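PhiAB6 tailspike (Unidentified phage, PDB 5JS4) probably binds and fragments the exopolysaccharide of the host Acinetobacter baumannii, working as a trimeric beta-helical tailspike. Local coordinates at residues Ile285-Val290 with Asp316-Ser321; Ala262-Cys267 with Asp291-Gly296; Ser490-Val495 with Gly518-Ser523; Ser474-Glu479 with Thr502-Pro507. One frame throughout, in Å; residues are numbered along the deposited sequence.

Contact 1: Ile285-Val290 with Asp316-Ser321; sequences ILKNQV and DVDGSS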
loop_
_atom_site.group_PDB
_atom_site.type_symbol
_atom_site.label_atom_id
_atom_site.label_comp_id
_atom_site.label_asym_id
_atom_site.label_seq_id
_atom_site.Cartn_x
_atom_site.Cartn_y
_atom_site.Cartn_z
ATOM N N ILE A 285 -34.443 -2.553 -23.237
ATOM C CA ILE A 285 -33.912 -2.103 -24.520
ATOM C C ILE A 285 -33.988 -0.583 -24.620
ATOM O O ILE A 285 -35.023 0.016 -24.316
ATOM C CB ILE A 285 -34.683 -2.719 -25.710
ATOM C CG1 ILE A 285 -34.722 -4.251 -25.623
ATOM C CG2 ILE A 285 -34.084 -2.272 -27.039
ATOM C CD1 ILE A 285 -33.371 -4.927 -25.509
ATOM N N LEU A 286 -32.884 0.029 -25.046
ATOM C CA LEU A 286 -32.834 1.461 -25.325
ATOM C C LEU A 286 -32.380 1.679 -26.761
ATOM O O LEU A 286 -31.288 1.256 -27.134
ATOM C CB LEU A 286 -31.867 2.162 -24.372
ATOM C CG LEU A 286 -32.243 2.127 -22.890
ATOM C CD1 LEU A 286 -31.115 2.705 -22.058
ATOM C CD2 LEU A 286 -33.537 2.884 -22.630
ATOM N N LYS A 287 -33.225 2.331 -27.560
ATOM C CA LYS A 287 -32.900 2.646 -28.960
ATOM C C LYS A 287 -32.637 4.135 -29.181
ATOM O O LYS A 287 -32.303 4.554 -30.292
ATOM C CB LYS A 287 -34.031 2.184 -29.882
ATOM C CG LYS A 287 -34.331 0.699 -29.786
ATOM C CD LYS A 287 -35.313 0.251 -30.854
ATOM C CE LYS A 287 -35.657 -1.218 -30.684
ATOM N NZ LYS A 287 -36.607 -1.696 -31.725
ATOM N N ASN A 288 -32.798 4.931 -28.128
ATOM C CA ASN A 288 -32.552 6.365 -28.187
ATOM C C ASN A 288 -31.795 6.820 -26.950
ATOM O O ASN A 288 -31.876 6.189 -25.894
ATOM C CB ASN A 288 -33.871 7.129 -28.290
ATOM C CG ASN A 288 -34.594 6.863 -29.595
ATOM O OD1 ASN A 288 -34.265 7.450 -30.628
ATOM N ND2 ASN A 288 -35.584 5.975 -29.560
ATOM N N GLN A 289 -31.069 7.923 -27.093
ATOM C CA GLN A 289 -30.310 8.505 -25.994
ATOM C C GLN A 289 -31.250 8.914 -24.867
ATOM O O GLN A 289 -32.344 9.421 -25.118
ATOM C CB GLN A 289 -29.532 9.725 -26.487
ATOM C CG GLN A 289 -28.646 10.385 -25.446
ATOM C CD GLN A 289 -27.867 11.547 -26.028
ATOM O OE1 GLN A 289 -28.423 12.623 -26.259
ATOM N NE2 GLN A 289 -26.579 11.337 -26.280
ATOM N N VAL A 290 -30.819 8.669 -23.633
ATOM C CA VAL A 290 -31.548 9.100 -22.449
ATOM C C VAL A 290 -30.740 10.194 -21.763
ATOM O O VAL A 290 -29.544 10.036 -21.528
ATOM C CB VAL A 290 -31.779 7.928 -21.474
ATOM C CG1 VAL A 290 -32.374 8.413 -20.158
ATOM C CG2 VAL A 290 -32.677 6.881 -22.118
ATOM N N ASP A 316 -29.887 -2.842 -22.061
ATOM C CA ASP A 316 -29.388 -3.367 -23.325
ATOM C C ASP A 316 -29.575 -2.286 -24.385
ATOM O O ASP A 316 -30.671 -2.101 -24.924
ATOM C CB ASP A 316 -30.132 -4.656 -23.681
ATOM C CG ASP A 316 -29.521 -5.395 -24.861
ATOM O OD1 ASP A 316 -28.762 -4.787 -25.643
ATOM O OD2 ASP A 316 -29.808 -6.604 -25.002
ATOM N N VAL A 317 -28.499 -1.553 -24.652
ATOM C CA VAL A 317 -28.518 -0.456 -25.611
ATOM C C VAL A 317 -28.443 -1.024 -27.025
ATOM O O VAL A 317 -27.576 -1.844 -27.325
ATOM C CB VAL A 317 -27.342 0.513 -25.364
ATOM C CG1 VAL A 317 -27.317 1.621 -26.408
ATOM C CG2 VAL A 317 -27.437 1.109 -23.966
ATOM N N ASP A 318 -29.362 -0.590 -27.883
ATOM C CA ASP A 318 -29.404 -1.057 -29.268
ATOM C C ASP A 318 -28.398 -0.278 -30.110
ATOM O O ASP A 318 -28.687 0.821 -30.588
ATOM C CB ASP A 318 -30.818 -0.903 -29.832
ATOM C CG ASP A 318 -30.948 -1.419 -31.253
ATOM O OD1 ASP A 318 -29.969 -1.973 -31.799
ATOM O OD2 ASP A 318 -32.046 -1.268 -31.823
ATOM N N GLY A 319 -27.216 -0.861 -30.287
ATOM C CA GLY A 319 -26.143 -0.233 -31.047
ATOM C C GLY A 319 -26.402 -0.112 -32.540
ATOM O O GLY A 319 -25.670 0.595 -33.230
ATOM N N SER A 320 -27.429 -0.801 -33.038
ATOM C CA SER A 320 -27.819 -0.705 -34.449
ATOM C C SER A 320 -28.756 0.474 -34.727
ATOM O O SER A 320 -29.035 0.780 -35.886
ATOM C CB SER A 320 -28.475 -2.009 -34.915
ATOM O OG SER A 320 -29.806 -2.130 -34.442
ATOM N N SER A 321 -29.241 1.130 -33.674
ATOM C CA SER A 321 -30.133 2.278 -33.823
ATOM C C SER A 321 -29.388 3.474 -34.424
ATOM O O SER A 321 -28.419 3.952 -33.837
ATOM C CB SER A 321 -30.729 2.670 -32.472
ATOM O OG SER A 321 -31.601 3.776 -32.612
#
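Lys287 and Asp318 meet where two parallel strands, 282-286 and 313-318, run out into loops. The lysine CB lies 4.0 Å from Ser321 OG; CG comes closest to the aspartate, 3.6 Å from Asp318 OD2; CD and CE pass the same oxygen only slightly farther off. With CG anti to the carbonyl carbon (chi1 -58°) and the rest of the chain extended, the methylenes run past the carboxylate, and NZ ends 4.6 Å from Asp318 OD2, near enough for attraction but beyond a salt bridge. A long chain with a charged end suits this partly exposed position.

Behind it the backbones pair in parallel register. Leu286 gives its N-H to Asp316 O, and its own O takes an almost straight bond from Asp318 N (2.8 Å, N-H...O 176°). Such stacking of one strand on the equivalent strand of the next turn is the rung-to-rung ladder of a right-handed parallel beta-helix, the fold of pectate lyase-like proteins. On one face of the ladder, branched and apolar, Leu286 packs on Phe263 and Phe330, Val317 on Ala329 and Phe372. On the other, Ile285 CD1 lies 3.7 Å from Asp316 CB, the side chains running alongside, while the Asp316 carboxylate bonds Ser345 and makes a salt bridge with Arg283.

At the end of strand 313-318 a type I turn runs from Asp318 to Ser321. The bond from Ser320 N to Asp318 OD1 closes an Asx turn, and Ser320 OG adds a second donor. Ser321 OG donates to Lys287 O at 2.5 Å, in the carbonyl plane and on a lone pair.

Contact 2: Ala262-Cys267 with Asp291-Gly296; sequences AFQAYC and DLKGKG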
loop_
_atom_site.group_PDB
_atom_site.type_symbol
_atom_site.label_atom_id
_atom_site.label_comp_id
_atom_site.label_asym_id
_atom_site.label_seq_id
_atom_site.Cartn_x
_atom_site.Cartn_y
_atom_site.Cartn_z
ATOM N N ALA A 262 -39.833 5.784 -21.670
ATOM C CA ALA A 262 -40.151 5.523 -20.263
ATOM C C ALA A 262 -39.016 5.977 -19.343
ATOM O O ALA A 262 -39.260 6.587 -18.298
ATOM C CB ALA A 262 -40.442 4.043 -20.051
ATOM N N PHE A 263 -37.780 5.678 -19.737
ATOM C CA PHE A 263 -36.599 6.126 -18.993
ATOM C C PHE A 263 -36.561 7.651 -18.927
ATOM O O PHE A 263 -36.301 8.222 -17.869
ATOM C CB PHE A 263 -35.304 5.598 -19.624
ATOM C CG PHE A 263 -34.929 4.201 -19.190
ATOM C CD1 PHE A 263 -35.783 3.128 -19.415
ATOM C CD2 PHE A 263 -33.701 3.954 -18.585
ATOM C CE1 PHE A 263 -35.435 1.844 -19.026
ATOM C CE2 PHE A 263 -33.346 2.671 -18.197
ATOM C CZ PHE A 263 -34.213 1.615 -18.420
ATOM N N GLN A 264 -36.829 8.309 -20.052
ATOM C CA GLN A 264 -36.831 9.770 -20.078
ATOM C C GLN A 264 -37.947 10.355 -19.214
ATOM O O GLN A 264 -37.737 11.347 -18.513
ATOM C CB GLN A 264 -36.945 10.302 -21.509
ATOM C CG GLN A 264 -36.565 11.770 -21.627
ATOM C CD GLN A 264 -35.139 12.014 -21.175
ATOM O OE1 GLN A 264 -34.202 11.509 -21.788
ATOM N NE2 GLN A 264 -34.967 12.771 -20.091
ATOM N N ALA A 265 -39.127 9.739 -19.264
ATOM C CA ALA A 265 -40.257 10.166 -18.440
ATOM C C ALA A 265 -39.912 10.086 -16.957
ATOM O O ALA A 265 -40.249 10.981 -16.181
ATOM C CB ALA A 265 -41.484 9.323 -18.746
ATOM N N TYR A 266 -39.227 9.015 -16.569
ATOM C CA TYR A 266 -38.752 8.866 -15.196
ATOM C C TYR A 266 -37.877 10.053 -14.789
ATOM O O TYR A 266 -38.070 10.644 -13.726
ATOM C CB TYR A 266 -37.956 7.567 -15.048
ATOM C CG TYR A 266 -37.446 7.327 -13.647
ATOM C CD1 TYR A 266 -36.366 8.046 -13.144
ATOM C CD2 TYR A 266 -38.045 6.381 -12.822
ATOM C CE1 TYR A 266 -35.908 7.840 -11.860
ATOM C CE2 TYR A 266 -37.584 6.159 -11.539
ATOM C CZ TYR A 266 -36.515 6.895 -11.065
ATOM O OH TYR A 266 -36.051 6.682 -9.794
ATOM N N CYS A 267 -36.912 10.387 -15.640
ATOM C CA CYS A 267 -35.960 11.457 -15.344
ATOM C C CYS A 267 -36.593 12.848 -15.384
ATOM O O CYS A 267 -36.093 13.772 -14.745
ATOM C CB CYS A 267 -34.769 11.389 -16.299
ATOM S SG CYS A 267 -33.810 9.868 -16.126
ATOM N N ASP A 291 -31.401 11.308 -21.464
ATOM C CA ASP A 291 -30.811 12.384 -20.681
ATOM C C ASP A 291 -31.223 12.165 -19.230
ATOM O O ASP A 291 -32.391 12.329 -18.881
ATOM C CB ASP A 291 -31.304 13.741 -21.195
ATOM C CG ASP A 291 -30.607 14.920 -20.533
ATOM O OD1 ASP A 291 -29.969 14.746 -19.473
ATOM O OD2 ASP A 291 -30.704 16.041 -21.075
ATOM N N LEU A 292 -30.264 11.780 -18.390
ATOM C CA LEU A 292 -30.548 11.463 -16.989
ATOM C C LEU A 292 -30.912 12.689 -16.152
ATOM O O LEU A 292 -31.393 12.549 -15.031
ATOM C CB LEU A 292 -29.365 10.720 -16.350
ATOM C CG LEU A 292 -29.186 9.269 -16.812
ATOM C CD1 LEU A 292 -27.821 8.740 -16.404
ATOM C CD2 LEU A 292 -30.284 8.365 -16.268
ATOM N N LYS A 293 -30.671 13.883 -16.690
ATOM C CA LYS A 293 -31.037 15.133 -16.023
ATOM C C LYS A 293 -30.433 15.222 -14.620
ATOM O O LYS A 293 -31.072 15.718 -13.694
ATOM C CB LYS A 293 -32.564 15.288 -15.937
ATOM C CG LYS A 293 -33.306 15.178 -17.257
ATOM C CD LYS A 293 -32.990 16.346 -18.174
ATOM C CE LYS A 293 -33.919 16.378 -19.378
ATOM N NZ LYS A 293 -35.280 16.888 -19.043
ATOM N N GLY A 294 -29.208 14.724 -14.464
ATOM C CA GLY A 294 -28.507 14.794 -13.186
ATOM C C GLY A 294 -28.824 13.666 -12.223
ATOM O O GLY A 294 -28.286 13.631 -11.115
ATOM N N LYS A 295 -29.691 12.741 -12.626
ATOM C CA LYS A 295 -29.965 11.573 -11.799
ATOM C C LYS A 295 -28.865 10.543 -11.982
ATOM O O LYS A 295 -28.339 10.366 -13.076
ATOM C CB LYS A 295 -31.326 10.965 -12.129
ATOM C CG LYS A 295 -32.471 11.910 -11.818
ATOM C CD LYS A 295 -33.812 11.212 -11.875
ATOM C CE LYS A 295 -34.950 12.210 -11.798
ATOM N NZ LYS A 295 -35.060 12.885 -10.472
ATOM N N GLY A 296 -28.491 9.886 -10.894
ATOM C CA GLY A 296 -27.601 8.737 -10.978
ATOM C C GLY A 296 -28.341 7.523 -11.505
ATOM O O GLY A 296 -29.537 7.583 -11.811
#
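Gln264 reaches out from the helix 260-268 and pairs its side-chain amide with the backbone of Asp291. OE1 accepts from Asp291 N at 2.8 Å, and NE2 donates to Asp291 O at 2.9 Å. Both acceptors are met in the carbonyl plane on a lone pair; the two bonds grip both ends of the amide and set its rotation, with Asp268 a further acceptor for NE2. The bend at chi2 (59°), after a CG anti to the backbone N, turns the amide toward the strand end; glutamine suits the place because it has a donor and an acceptor side by side.

The tight part lies beside this pair. Cys267, small and only mildly polar, lets the helix come close: its CB is 3.6 Å from Asp291 O, and its SG lies 3.7 Å from Leu292 CA and 3.8 Å from Leu292 CD2. Lys295 follows with its aliphatic portion, CD at the edge of the Tyr266 ring and CE 3.5 Å from Cys267 O, while its NZ bonds Gly273 O.

The outer side is looser and polar. Lys293, exposed to solvent, crosses Gln264 at about a right angle, with CE 3.8 Å from Gln264 NE2, and carries its NZ to a salt bridge with Asp268. Here the chain reverses in a type I' turn, Leu292 to Lys295, whose Gly294 has backbone angles that call for glycine; Gly294 O bonds Tyr309 of the second subunit.

The helix thus lies against the first turns of the beta-helix, with Phe263, Tyr266 and Cys267 on strand 275-277 and Leu292 on strand 328-333.

Contact 3: Ser490-Val495 with Gly518-Ser523; sequences SFTGYV and GGVSVS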
loop_
_atom_site.group_PDB
_atom_site.type_symbol
_atom_site.label_atom_id
_atom_site.label_comp_id
_atom_site.label_asym_id
_atom_site.label_seq_id
_atom_site.Cartn_x
_atom_site.Cartn_y
_atom_site.Cartn_z
ATOM N N SER A 490 4.121 6.310 -6.980
ATOM C CA SER A 490 4.358 5.163 -6.121
ATOM C C SER A 490 3.932 3.915 -6.881
ATOM O O SER A 490 2.741 3.696 -7.094
ATOM C CB SER A 490 3.540 5.284 -4.836
ATOM O OG SER A 490 3.862 6.462 -4.121
ATOM N N PHE A 491 4.910 3.120 -7.305
ATOM C CA PHE A 491 4.658 1.847 -7.969
ATOM C C PHE A 491 4.888 0.754 -6.933
ATOM O O PHE A 491 5.925 0.085 -6.921
ATOM C CB PHE A 491 5.589 1.676 -9.171
ATOM C CG PHE A 491 5.566 2.836 -10.128
ATOM C CD1 PHE A 491 4.419 3.130 -10.858
ATOM C CD2 PHE A 491 6.692 3.629 -10.309
ATOM C CE1 PHE A 491 4.397 4.198 -11.745
ATOM C CE2 PHE A 491 6.677 4.688 -11.200
ATOM C CZ PHE A 491 5.527 4.976 -11.915
ATOM N N THR A 492 3.913 0.586 -6.046
ATOM C CA THR A 492 4.134 -0.167 -4.814
ATOM C C THR A 492 3.315 -1.452 -4.693
ATOM O O THR A 492 3.114 -1.962 -3.595
ATOM C CB THR A 492 3.911 0.742 -3.592
ATOM O OG1 THR A 492 2.616 1.347 -3.674
ATOM C CG2 THR A 492 4.969 1.827 -3.554
ATOM N N GLY A 493 2.877 -1.988 -5.825
ATOM C CA GLY A 493 2.344 -3.345 -5.882
ATOM C C GLY A 493 3.059 -4.119 -6.970
ATOM O O GLY A 493 3.673 -3.531 -7.863
ATOM N N TYR A 494 3.002 -5.444 -6.892
ATOM C CA TYR A 494 3.570 -6.266 -7.946
ATOM C C TYR A 494 2.744 -6.114 -9.225
ATOM O O TYR A 494 1.511 -6.103 -9.180
ATOM C CB TYR A 494 3.638 -7.737 -7.530
ATOM C CG TYR A 494 4.358 -8.591 -8.549
ATOM C CD1 TYR A 494 5.742 -8.541 -8.673
ATOM C CD2 TYR A 494 3.652 -9.427 -9.409
ATOM C CE1 TYR A 494 6.404 -9.307 -9.619
ATOM C CE2 TYR A 494 4.306 -10.198 -10.356
ATOM C CZ TYR A 494 5.682 -10.134 -10.457
ATOM O OH TYR A 494 6.338 -10.893 -11.398
ATOM N N VAL A 495 3.431 -5.977 -10.357
ATOM C CA VAL A 495 2.780 -5.942 -11.662
ATOM C C VAL A 495 3.128 -7.233 -12.401
ATOM O O VAL A 495 4.266 -7.425 -12.840
ATOM C CB VAL A 495 3.205 -4.709 -12.488
ATOM C CG1 VAL A 495 2.566 -4.729 -13.870
ATOM C CG2 VAL A 495 2.833 -3.428 -11.760
ATOM N N GLY A 518 9.208 8.312 -13.370
ATOM C CA GLY A 518 9.701 8.715 -12.064
ATOM C C GLY A 518 8.838 8.237 -10.918
ATOM O O GLY A 518 7.608 8.351 -10.952
ATOM N N GLY A 519 9.495 7.706 -9.894
ATOM C CA GLY A 519 8.819 7.298 -8.680
ATOM C C GLY A 519 9.590 6.275 -7.879
ATOM O O GLY A 519 10.712 5.892 -8.224
ATOM N N VAL A 520 8.971 5.856 -6.785
ATOM C CA VAL A 520 9.470 4.760 -5.978
ATOM C C VAL A 520 8.781 3.494 -6.472
ATOM O O VAL A 520 7.595 3.520 -6.800
ATOM C CB VAL A 520 9.217 5.004 -4.467
ATOM C CG1 VAL A 520 7.729 5.067 -4.135
ATOM C CG2 VAL A 520 9.906 3.943 -3.623
ATOM N N SER A 521 9.534 2.400 -6.548
ATOM C CA SER A 521 8.992 1.116 -6.966
ATOM C C SER A 521 9.334 0.089 -5.894
ATOM O O SER A 521 10.499 -0.077 -5.543
ATOM C CB SER A 521 9.566 0.707 -8.323
ATOM O OG SER A 521 8.859 -0.391 -8.874
ATOM N N VAL A 522 8.308 -0.568 -5.361
ATOM C CA VAL A 522 8.477 -1.547 -4.288
ATOM C C VAL A 522 7.706 -2.812 -4.627
ATOM O O VAL A 522 6.491 -2.776 -4.794
ATOM C CB VAL A 522 7.961 -1.003 -2.940
ATOM C CG1 VAL A 522 8.124 -2.040 -1.828
ATOM C CG2 VAL A 522 8.678 0.289 -2.578
ATOM N N SER A 523 8.430 -3.920 -4.737
ATOM C CA SER A 523 7.826 -5.236 -4.897
ATOM C C SER A 523 8.872 -6.280 -4.555
ATOM O O SER A 523 10.006 -5.946 -4.220
ATOM C CB SER A 523 7.339 -5.446 -6.332
ATOM O OG SER A 523 8.422 -5.739 -7.193
HETATM O O HOH W 1 4.827 -4.202 -3.158
HETATM O O HOH W 2 6.503 -4.991 -9.652
#
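The two segments run parallel, Ser490 beside Val520 and Phe491 beside Ser521, tied by Phe491 N to Val520 O (2.8 Å, nearly along the C=O axis) and by Val522 N to Phe491 O (2.9 Å). Phe491 O is also approached by Ser521 CA at 3.2 Å.

From one face Phe491 projects with its CG anti to the carbonyl carbon (chi1 -52°), which swings the ring back along the partner strand until CE2 is 3.8 Å from Gly518 O. Gly519, with no side chain, leaves the ring room beside its backbone, and its backbone angles are ones that call for glycine. Ser521 shares that face, its OG 3.9 Å from Phe491 CB and hydrogen-bonded to Thr505 O, so a buried hydroxyl is satisfied.

The other face carries Val520 and, past the paired residues, the methyl contact of Thr492 CG2 with Val522 CG2 at 4.1 Å. Here the strands begin to part, and a water donates to both Thr492 O and Val522 O.

Val520 and Val522 also pack on other subunits, while Tyr494 stacks on His458 of the third subunit. The contact thus joins strands of successive coils of a parallel beta-helix, with one valine-bearing face turned to the trimer interface, as befits a trimeric phage tailspike.

Contact 4: Ser474-Glu479 with Thr502-Pro507; sequences SKDWLE and TSKTSP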
loop_
_atom_site.group_PDB
_atom_site.type_symbol
_atom_site.label_atom_id
_atom_site.label_comp_id
_atom_site.label_asym_id
_atom_site.label_seq_id
_atom_site.Cartn_x
_atom_site.Cartn_y
_atom_site.Cartn_z
ATOM N N SER A 474 3.066 -6.072 -28.295
ATOM C CA SER A 474 3.759 -5.542 -27.119
ATOM C C SER A 474 3.132 -4.224 -26.665
ATOM O O SER A 474 2.944 -3.321 -27.471
ATOM C CB SER A 474 5.240 -5.329 -27.445
ATOM O OG SER A 474 5.998 -5.077 -26.276
ATOM N N LYS A 475 2.803 -4.122 -25.378
ATOM C CA LYS A 475 2.245 -2.889 -24.812
ATOM C C LYS A 475 2.702 -2.707 -23.369
ATOM O O LYS A 475 2.757 -3.672 -22.610
ATOM C CB LYS A 475 0.709 -2.915 -24.840
ATOM C CG LYS A 475 0.064 -2.784 -26.216
ATOM C CD LYS A 475 0.371 -1.463 -26.915
ATOM C CE LYS A 475 -0.171 -0.256 -26.164
ATOM N NZ LYS A 475 0.067 1.016 -26.904
ATOM N N ASP A 476 3.021 -1.470 -22.995
ATOM C CA ASP A 476 3.292 -1.137 -21.595
ATOM C C ASP A 476 1.978 -1.110 -20.820
ATOM O O ASP A 476 0.964 -0.638 -21.332
ATOM C CB ASP A 476 3.970 0.232 -21.467
ATOM C CG ASP A 476 5.443 0.208 -21.842
ATOM O OD1 ASP A 476 6.139 -0.780 -21.523
ATOM O OD2 ASP A 476 5.911 1.200 -22.434
ATOM N N TRP A 477 1.996 -1.602 -19.583
ATOM C CA TRP A 477 0.799 -1.570 -18.737
ATOM C C TRP A 477 0.394 -0.126 -18.416
ATOM O O TRP A 477 -0.792 0.178 -18.270
ATOM C CB TRP A 477 1.021 -2.379 -17.451
ATOM C CG TRP A 477 1.954 -1.737 -16.476
ATOM C CD1 TRP A 477 3.312 -1.852 -16.439
ATOM C CD2 TRP A 477 1.596 -0.866 -15.399
ATOM N NE1 TRP A 477 3.823 -1.104 -15.409
ATOM C CE2 TRP A 477 2.791 -0.487 -14.755
ATOM C CE3 TRP A 477 0.380 -0.362 -14.922
ATOM C CZ2 TRP A 477 2.806 0.365 -13.650
ATOM C CZ3 TRP A 477 0.398 0.485 -13.824
ATOM C CH2 TRP A 477 1.604 0.840 -13.204
ATOM N N LEU A 478 1.396 0.745 -18.302
ATOM C CA LEU A 478 1.207 2.175 -18.095
ATOM C C LEU A 478 1.992 2.907 -19.172
ATOM O O LEU A 478 3.201 2.705 -19.319
ATOM C CB LEU A 478 1.692 2.594 -16.705
ATOM C CG LEU A 478 1.612 4.085 -16.351
ATOM C CD1 LEU A 478 0.170 4.567 -16.285
ATOM C CD2 LEU A 478 2.318 4.353 -15.032
ATOM N N GLU A 479 1.285 3.761 -19.905
ATOM C CA GLU A 479 1.805 4.452 -21.073
ATOM C C GLU A 479 1.640 5.953 -20.839
ATOM O O GLU A 479 0.526 6.467 -20.868
ATOM C CB GLU A 479 1.000 3.977 -22.284
ATOM C CG GLU A 479 1.323 4.607 -23.624
ATOM C CD GLU A 479 0.491 4.004 -24.752
ATOM O OE1 GLU A 479 0.557 4.528 -25.879
ATOM O OE2 GLU A 479 -0.236 3.009 -24.521
ATOM N N THR A 502 4.575 -5.212 -21.120
ATOM C CA THR A 502 5.877 -4.733 -20.676
ATOM C C THR A 502 5.675 -3.651 -19.626
ATOM O O THR A 502 4.549 -3.216 -19.382
ATOM C CB THR A 502 6.692 -4.165 -21.852
ATOM O OG1 THR A 502 5.930 -3.156 -22.527
ATOM C CG2 THR A 502 7.052 -5.276 -22.837
ATOM N N SER A 503 6.767 -3.228 -19.000
ATOM C CA SER A 503 6.711 -2.214 -17.955
ATOM C C SER A 503 7.912 -1.289 -18.025
ATOM O O SER A 503 9.029 -1.732 -18.286
ATOM C CB SER A 503 6.671 -2.872 -16.578
ATOM O OG SER A 503 6.732 -1.891 -15.557
ATOM N N LYS A 504 7.675 -0.007 -17.770
ATOM C CA LYS A 504 8.747 0.968 -17.617
ATOM C C LYS A 504 8.914 1.379 -16.149
ATOM O O LYS A 504 9.541 2.394 -15.859
ATOM C CB LYS A 504 8.475 2.192 -18.499
ATOM C CG LYS A 504 8.712 1.934 -19.979
ATOM C CD LYS A 504 8.419 3.166 -20.820
ATOM C CE LYS A 504 9.020 3.052 -22.211
ATOM N NZ LYS A 504 8.536 1.857 -22.958
ATOM N N THR A 505 8.377 0.574 -15.232
ATOM C CA THR A 505 8.364 0.916 -13.801
ATOM C C THR A 505 9.013 -0.121 -12.871
ATOM O O THR A 505 9.006 0.067 -11.651
ATOM C CB THR A 505 6.919 1.154 -13.312
ATOM O OG1 THR A 505 6.168 -0.062 -13.413
ATOM C CG2 THR A 505 6.244 2.236 -14.135
ATOM N N SER A 506 9.574 -1.196 -13.424
ATOM C CA SER A 506 10.182 -2.246 -12.601
ATOM C C SER A 506 11.363 -1.705 -11.803
ATOM O O SER A 506 12.134 -0.889 -12.316
ATOM C CB SER A 506 10.681 -3.408 -13.460
ATOM O OG SER A 506 11.325 -4.384 -12.658
ATOM N N PRO A 507 11.523 -2.172 -10.550
ATOM C CA PRO A 507 12.692 -1.743 -9.776
ATOM C C PRO A 507 14.026 -2.089 -10.446
ATOM O O PRO A 507 15.002 -1.366 -10.279
ATOM C CB PRO A 507 12.550 -2.495 -8.444
ATOM C CG PRO A 507 11.152 -2.990 -8.391
ATOM C CD PRO A 507 10.647 -3.087 -9.796
HETATM O O HOH W 3 6.034 -2.665 -25.172
HETATM O O HOH W 4 8.775 -0.808 -22.413
HETATM O O HOH W 5 4.868 0.911 -17.740
#
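First torsions bring Asp476 to Thr502 OG1 and turn the edge of Trp477 toward Ser503. The carboxylate of Asp476 stands anti to its carbonyl carbon (chi1 -76°), whereas the Trp477 ring (chi1 72°) and Thr502 OG1 (chi1 55°) sit between backbone N and carbonyl carbon.

Thr502 OG1 thereby donates to Asp476 OD1 at 2.6 Å, from above the carboxylate plane. The Lys504 side chain crosses that of Asp476 at about a right angle, and Lys504 NZ meets the syn lone pair of Asp476 OD2 at 2.8 Å. One water bridges Asp476 OD1 and Lys504 NZ; another joins Ser474 OG to Thr502 OG1. Backbone bonds flank the group, Thr502 N to Lys475 O and Trp477 N to Thr502 O (3.0 Å), as between successive coils of the beta-helix.

Deeper in, Trp477 NE1 donates to Ser503 OG at 3.0 Å, which lies in the ring plane. That same hydroxyl accepts from Thr505 N in an ST turn, and Leu478 CB covers one ring face 3.5 Å above its plane.

Aspartate, having two oxygens, can serve a hydroxyl and an ammonium at once. The salt bridge probably stabilises its charge beside bound water, while the buried indole has its N-H satisfied by Ser503 OG.

How the contacts relate
Contacts 1 and 2 lie near the start of the beta-helix; contacts 3 and 4 lie farther along, their centres 37 to 42 Å from those of contacts 1 and 2. Each pair touches: Phe263 of contact 2 packs on Leu286 and Val290 of contact 1, and the Thr505 methyl of contact 4 meets the Phe491 ring of contact 3. Contact 3 is the buried one, relying on backbone rungs and apolar groups and turned toward other subunits; contact 2 also reaches the second subunit. Contacts 1 and 4 touch no other chain and carry charged groups on their more exposed sides, as contact 2 does with Lys293: loosely paired in contact 1, salt-bridged in contact 4. Contact 2 alone joins a helix to a loop, through an amide rather than a strand ladder.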